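Local coordinates for protein MNMC2 (Aquifex aeolicus, PDB 3VYW) that acts as a tRNA methyltransferase that modifies the wobble uridine using S-adenosylmethionine, and works without the oxidase domain usually fused to it, at residues A[149-152]-A[153-157]. Numbering follows the deposited sequence.
Sequences EIHE and FLLER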
loop_
_atom_site.group_PDB
_atom_site.type_symbol
_atom_site.label_atom_id
_atom_site.label_comp_id
_atom_site.label_asym_id
_atom_site.label_seq_id
_atom_site.Cartn_x
_atom_site.Cartn_y
_atom_site.Cartn_z
ATOM N N GLU A 149 -1.529 -1.942 24.668
ATOM C CA GLU A 149 -1.417 -3.321 25.087
ATOM C C GLU A 149 -1.392 -4.272 23.938
ATOM O O GLU A 149 -0.652 -5.229 23.911
ATOM C CB GLU A 149 -2.622 -3.677 25.900
ATOM C CG GLU A 149 -2.304 -4.169 27.266
ATOM C CD GLU A 149 -1.945 -3.049 28.198
ATOM O OE1 GLU A 149 -2.811 -2.607 28.968
ATOM O OE2 GLU A 149 -0.789 -2.617 28.173
ATOM N N ILE A 150 -2.300 -4.021 23.025
ATOM C CA ILE A 150 -2.461 -4.768 21.809
ATOM C C ILE A 150 -1.298 -4.612 20.869
ATOM O O ILE A 150 -0.929 -5.528 20.206
ATOM C CB ILE A 150 -3.767 -4.380 21.140
ATOM C CG1 ILE A 150 -4.179 -5.426 20.149
ATOM C CG2 ILE A 150 -3.634 -3.067 20.439
ATOM C CD1 ILE A 150 -4.016 -6.818 20.665
ATOM N N HIS A 151 -0.752 -3.421 20.778
ATOM C CA HIS A 151 0.399 -3.224 19.961
ATOM C C HIS A 151 1.635 -3.944 20.407
ATOM O O HIS A 151 2.348 -4.509 19.608
ATOM C CB HIS A 151 0.662 -1.751 19.817
ATOM C CG HIS A 151 1.571 -1.421 18.690
ATOM N ND1 HIS A 151 2.415 -0.417 18.727
ATOM C CD2 HIS A 151 1.750 -2.025 17.485
ATOM C CE1 HIS A 151 3.087 -0.373 17.606
ATOM N NE2 HIS A 151 2.682 -1.360 16.848
ATOM N N GLU A 152 1.909 -3.900 21.693
ATOM C CA GLU A 152 3.018 -4.592 22.289
ATOM C C GLU A 152 2.857 -6.064 22.153
ATOM O O GLU A 152 3.790 -6.771 21.963
ATOM C CB GLU A 152 3.207 -4.191 23.739
ATOM C CG GLU A 152 3.788 -2.803 23.888
ATOM C CD GLU A 152 4.103 -2.438 25.302
ATOM O OE1 GLU A 152 3.694 -1.360 25.753
ATOM O OE2 GLU A 152 4.785 -3.230 25.946
ATOM N N PHE A 153 1.638 -6.522 22.247
ATOM C CA PHE A 153 1.340 -7.906 22.072
ATOM C C PHE A 153 1.674 -8.402 20.690
ATOM O O PHE A 153 2.198 -9.462 20.546
ATOM C CB PHE A 153 -0.121 -8.096 22.405
ATOM C CG PHE A 153 -0.705 -9.393 21.984
ATOM C CD1 PHE A 153 -0.926 -10.363 22.893
ATOM C CD2 PHE A 153 -1.113 -9.601 20.704
ATOM C CE1 PHE A 153 -1.498 -11.538 22.529
ATOM C CE2 PHE A 153 -1.672 -10.772 20.327
ATOM C CZ PHE A 153 -1.877 -11.739 21.243
ATOM N N LEU A 154 1.342 -7.637 19.670
ATOM C CA LEU A 154 1.708 -7.955 18.316
ATOM C C LEU A 154 3.187 -7.928 18.077
ATOM O O LEU A 154 3.714 -8.736 17.400
ATOM C CB LEU A 154 1.033 -7.005 17.355
ATOM C CG LEU A 154 1.349 -7.171 15.885
ATOM C CD1 LEU A 154 0.750 -8.442 15.378
ATOM C CD2 LEU A 154 0.788 -6.023 15.113
ATOM N N LEU A 155 3.854 -6.955 18.625
ATOM C CA LEU A 155 5.266 -6.830 18.427
ATOM C C LEU A 155 6.048 -7.983 19.011
ATOM O O LEU A 155 7.019 -8.394 18.462
ATOM C CB LEU A 155 5.765 -5.480 18.904
ATOM C CG LEU A 155 5.263 -4.297 18.099
ATOM C CD1 LEU A 155 5.536 -3.027 18.829
ATOM C CD2 LEU A 155 5.917 -4.279 16.755
ATOM N N GLU A 156 5.583 -8.505 20.122
ATOM C CA GLU A 156 6.199 -9.600 20.796
ATOM C C GLU A 156 6.205 -10.789 19.891
ATOM O O GLU A 156 7.101 -11.566 19.921
ATOM C CB GLU A 156 5.441 -9.937 22.067
ATOM C CG GLU A 156 5.893 -9.173 23.283
ATOM C CD GLU A 156 4.853 -9.067 24.372
ATOM O OE1 GLU A 156 3.880 -9.804 24.340
ATOM O OE2 GLU A 156 5.035 -8.257 25.280
ATOM N N ARG A 157 5.171 -10.931 19.100
ATOM C CA ARG A 157 4.990 -12.074 18.250
ATOM C C ARG A 157 5.603 -11.984 16.878
ATOM O O ARG A 157 5.596 -12.918 16.163
ATOM C CB ARG A 157 3.517 -12.349 18.125
ATOM C CG ARG A 157 2.960 -13.004 19.348
ATOM C CD ARG A 157 1.627 -12.490 19.777
ATOM N NE ARG A 157 1.238 -13.110 21.017
ATOM C CZ ARG A 157 1.491 -12.601 22.194
ATOM N NH1 ARG A 157 2.126 -11.480 22.281
ATOM N NH2 ARG A 157 1.115 -13.208 23.275
#
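Leu-155 lays its CD1 methyl over one face of the His-151 imidazole, one helical turn back. This CH-pi contact puts CD1 3.9 Å from the ring centroid, 13° off the normal. His-151 CG is anti to the backbone N (chi1 -163°), beside the carbonyl carbon, and the ring there meets the Leu-155 methyl. Its NE2 is hydrogen-bonded to Leu-107 O, and Tyr-109 meets the ring at a steep angle; both residues bind S-adenosylmethionine. With an alanine here, Leu-107 O would probably lose this partner and the Leu-155 methyl the ring it lies on.

Ile-150 CD1 makes an apolar contact with the Phe-153 ring, coming at it obliquely, 4.0 Å from CD2.

Arg-157 CZ lies over one face of the Phe-153 ring, offset toward its rim. Its NH1 donates to Phe-153 O at 2.7 Å. The same nitrogen forms a salt bridge with Glu-156 OE1 at 3.2 Å. Tyr-161 adds a cation-pi contact to Arg-157.

Four i to i+4 backbone bonds run between the halves, such as Leu-155 N to His-151 O at 3.0 Å. Leu-154 packs on strand 166-172 and helix 109-121. This is a regular alpha-helix, 148-157, flanking the mixed sheet of a Rossmann-like methyltransferase fold.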